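Local coordinates for tryparedoxin II (Crithidia fasciculata, PDB 1I5G), which probably relays reducing equivalents from trypanothione to peroxiredoxin-type partners as a thioredoxin-like dithiol protein of trypanosomatids, and here binds glutathionylspermidine, at residues T124-A127 / R128-V132. The protein carries 1 engineered substitution. Numbering follows the deposited sequence.
Sequences TTQA and RTMVV. With TS5 (glutathionylspermidine), chain C.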
ATOM      1  N   THR A 124     -11.204  -4.814   2.044  1.00  4.93           N
ATOM      2  CA  THR A 124     -10.533  -5.983   2.620  1.00  6.16           C
ATOM      3  C   THR A 124      -9.482  -5.598   3.593  1.00  4.93           C
ATOM      4  O   THR A 124      -8.698  -4.687   3.351  1.00  4.64           O
ATOM      5  CB  THR A 124     -10.017  -6.905   1.500  1.00  6.03           C
ATOM      6  OG1 THR A 124      -9.466  -8.110   2.045  1.00  7.41           O
ATOM      7  CG2 THR A 124      -8.939  -6.231   0.682  1.00  6.39           C
ATOM      8  N   THR A 125      -9.398  -6.297   4.718  1.00  6.32           N
ATOM      9  CA  THR A 125      -8.280  -6.124   5.639  1.00  7.01           C
ATOM     10  C   THR A 125      -7.386  -7.355   5.696  1.00  6.29           C
ATOM     11  O   THR A 125      -6.406  -7.356   6.448  1.00  7.87           O
ATOM     12  CB  THR A 125      -8.730  -5.923   7.084  1.00  7.68           C
ATOM     13  OG1 THR A 125      -9.431  -7.093   7.527  1.00  9.92           O
ATOM     14  CG2 THR A 125      -9.642  -4.733   7.256  1.00  8.35           C
ATOM     15  N   GLN A 126      -7.721  -8.358   4.894  1.00  7.60           N
ATOM     16  CA  GLN A 126      -7.027  -9.649   4.902  1.00  7.68           C
ATOM     17  C   GLN A 126      -6.140  -9.904   3.700  1.00  6.68           C
ATOM     18  O   GLN A 126      -5.804 -11.052   3.398  1.00  6.30           O
ATOM     19  CB  GLN A 126      -8.084 -10.773   4.938  1.00  9.46           C
ATOM     20  CG  GLN A 126      -9.090 -10.882   3.767  1.00 11.57           C
ATOM     21  CD  GLN A 126     -10.193 -11.935   3.876  1.00 12.07           C
ATOM     22  OE1 GLN A 126     -10.002 -12.984   4.464  1.00 12.62           O
ATOM     23  NE2 GLN A 126     -11.363 -11.632   3.300  1.00 13.47           N
ATOM     24  N   ALA A 127      -5.721  -8.868   2.973  1.00  5.48           N
ATOM     25  CA  ALA A 127      -5.003  -9.068   1.757  1.00  4.91           C
ATOM     26  C   ALA A 127      -3.613  -9.626   1.993  1.00  4.60           C
ATOM     27  O   ALA A 127      -3.073 -10.278   1.109  1.00  5.41           O
ATOM     28  CB  ALA A 127      -4.989  -7.768   0.953  1.00  4.63           C
ATOM     29  N   ARG A 128      -2.971  -9.384   3.140  1.00  4.46           N
ATOM     30  CA  ARG A 128      -1.696 -10.051   3.374  1.00  5.69           C
ATOM     31  C   ARG A 128      -1.859 -11.562   3.294  1.00  6.11           C
ATOM     32  O   ARG A 128      -1.151 -12.251   2.515  1.00  8.52           O
ATOM     33  CB  ARG A 128      -1.036  -9.599   4.668  1.00  6.78           C
ATOM     34  CG  ARG A 128       0.361 -10.230   4.907  1.00  5.82           C
ATOM     35  CD  ARG A 128       0.375 -11.762   5.196  1.00  7.76           C
ATOM     36  NE  ARG A 128       1.664 -12.206   5.737  1.00  8.80           N
ATOM     37  CZ  ARG A 128       1.960 -12.031   6.987  1.00  9.71           C
ATOM     38  NH1 ARG A 128       1.136 -11.463   7.840  1.00 10.78           N
ATOM     39  NH2 ARG A 128       3.157 -12.457   7.378  1.00  9.60           N
ATOM     40  N   THR A 129      -2.807 -12.094   4.049  1.00  4.37           N
ATOM     41  CA  THR A 129      -2.941 -13.535   3.994  1.00  5.76           C
ATOM     42  C   THR A 129      -3.446 -14.005   2.646  1.00  4.91           C
ATOM     43  O   THR A 129      -3.002 -15.055   2.171  1.00  6.08           O
ATOM     44  CB  THR A 129      -3.751 -14.165   5.107  1.00  9.04           C
ATOM     45  OG1 THR A 129      -4.672 -15.243   4.931  1.00 12.15           O
ATOM     46  CG2 THR A 129      -3.650 -13.569   6.432  1.00  4.10           C
ATOM     47  N   MET A 130      -4.354 -13.253   2.018  1.00  4.81           N
ATOM     48  CA  MET A 130      -4.888 -13.742   0.747  1.00  5.05           C
ATOM     49  C   MET A 130      -3.943 -13.630  -0.426  1.00  4.36           C
ATOM     50  O   MET A 130      -4.034 -14.427  -1.346  1.00  3.80           O
ATOM     51  CB  MET A 130      -6.254 -13.140   0.468  1.00  5.18           C
ATOM     52  CG  MET A 130      -7.267 -13.612   1.477  1.00  5.41           C
ATOM     53  SD  MET A 130      -7.375 -15.388   1.853  1.00  7.68           S
ATOM     54  CE  MET A 130      -7.789 -15.973   0.267  1.00  8.05           C
ATOM     55  N   VAL A 131      -2.999 -12.704  -0.446  1.00  3.91           N
ATOM     56  CA  VAL A 131      -1.986 -12.757  -1.464  1.00  4.25           C
ATOM     57  C   VAL A 131      -1.217 -14.068  -1.341  1.00  4.39           C
ATOM     58  O   VAL A 131      -0.845 -14.674  -2.340  1.00  5.74           O
ATOM     59  CB  VAL A 131      -1.040 -11.551  -1.304  1.00  4.52           C
ATOM     60  CG1 VAL A 131       0.294 -11.719  -1.942  1.00  5.35           C
ATOM     61  CG2 VAL A 131      -1.779 -10.329  -1.880  1.00  4.39           C
ATOM     62  N   VAL A 132      -0.937 -14.553  -0.141  1.00  4.99           N
ATOM     63  CA  VAL A 132      -0.222 -15.815   0.038  1.00  5.33           C
ATOM     64  C   VAL A 132      -1.105 -17.003  -0.312  1.00  5.64           C
ATOM     65  O   VAL A 132      -0.614 -17.905  -0.969  1.00  6.12           O
ATOM     66  CB  VAL A 132       0.264 -15.937   1.490  1.00  5.93           C
ATOM     67  CG1 VAL A 132       1.029 -17.246   1.682  1.00  6.53           C
ATOM     68  CG2 VAL A 132       1.209 -14.807   1.943  1.00  6.11           C
TER
HETATM   69  N1  TS5 C 401       3.532 -13.271  12.635  1.00 10.83           N
HETATM   70  CA1 TS5 C 401       2.797 -12.010  12.383  1.00 10.18           C
HETATM   71  C1  TS5 C 401       2.723 -11.733  10.905  1.00 10.14           C
HETATM   72  OE1 TS5 C 401       1.860 -10.940  10.465  1.00 12.30           O
HETATM   73  OE2 TS5 C 401       3.550 -12.302  10.148  1.00 10.33           O
HETATM   74  CB1 TS5 C 401       3.416 -10.780  13.051  1.00  9.43           C
HETATM   75  CG1 TS5 C 401       4.725 -10.350  12.398  1.00  8.16           C
HETATM   76  CD1 TS5 C 401       5.459  -9.534  13.425  1.00  7.50           C
HETATM   77  O1  TS5 C 401       6.065 -10.031  14.473  1.00  9.29           O
HETATM   78  N2  TS5 C 401       5.531  -8.216  13.255  1.00  6.24           N
HETATM   79  CA2 TS5 C 401       5.931  -7.260  14.241  1.00  5.30           C
HETATM   80  C2  TS5 C 401       4.914  -6.189  14.564  1.00  6.42           C
HETATM   81  O2  TS5 C 401       4.183  -5.590  13.610  1.00  8.94           O
HETATM   82  CB2 TS5 C 401       7.144  -6.516  13.680  1.00  4.86           C
HETATM   83  SG2 TS5 C 401       8.415  -7.549  12.907  1.00  7.81           S
HETATM   84  N3  TS5 C 401       4.934  -5.936  15.886  1.00  5.46           N
HETATM   85  CA3 TS5 C 401       4.197  -4.787  16.370  1.00  7.37           C
HETATM   86  C3  TS5 C 401       3.097  -5.161  17.330  1.00  8.60           C
HETATM   87  O3  TS5 C 401       2.460  -6.275  17.062  1.00  9.81           O
HETATM   88  N1' TS5 C 401       2.723  -4.483  18.406  1.00  9.52           N
HETATM   89  C1' TS5 C 401       1.407  -4.662  18.969  1.00 13.19           C
HETATM   90  C2' TS5 C 401       1.632  -5.171  20.382  1.00 14.88           C
HETATM   91  N2' TS5 C 401       0.454  -5.802  22.487  1.00 18.43           N
HETATM   92  C3' TS5 C 401       0.329  -5.160  21.183  1.00 16.51           C
HETATM   93  C4' TS5 C 401      -0.773  -5.835  23.272  1.00 20.62           C
HETATM   94  C5' TS5 C 401      -0.567  -6.001  24.780  1.00 22.54           C
HETATM   95  C6' TS5 C 401      -1.848  -5.851  25.600  1.00 23.64           C
HETATM   96  C7' TS5 C 401      -1.804  -6.593  26.933  1.00 24.23           C
HETATM   97  N3' TS5 C 401      -2.966  -6.437  27.803  1.00 25.32           N
HETATM   98  O   HOH W   1      -3.613  -7.693   5.602  1.00  4.89           O
HETATM   99  O   HOH W   2      -7.783 -14.362   5.287  1.00 15.26           O
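Gln126 O accepts a hydrogen bond from Met130 N at 3.0 Å, and Ala127 O accepts one from Val131 N at 2.9 Å; these i to i+4 bonds form the first helical turn. Two waters bridge the turn: one donates to Thr125 O and accepts a hydrogen bond from Arg128 N, another donates to Gln126 OE1 at 2.7 Å and makes a longer bond with Thr129 OG1. Gln126 NE2 hydrogen-bonds Trp142 O. Among apolar contacts, Gln126 and Met130 run side by side, CG to CG 4.0 Å. Val131 CG2 packs against the Ala127 carbonyl, 3.3 Å from Ala127 O, its side chain also resting on Phe46 and Phe53 of helix 41-57. Arg128 leads away from the turn: with CG anti to the backbone N (chi1 -177°) and a bend at chi2, its guanidinium meets the glutathionylspermidine carboxylate edge-on, NH1 to OE1 and NH2 to OE2 both 2.8 Å and nearly straight. A leucine here would probably cost that carboxylate the two N-H donors and the positive charge of the guanidinium. The arrangement is a helix N-terminus with Gln126 as N-cap, following strand 122-124 of the thioredoxin-like fold and supplying an arginine to the glutathionylspermidine pocket.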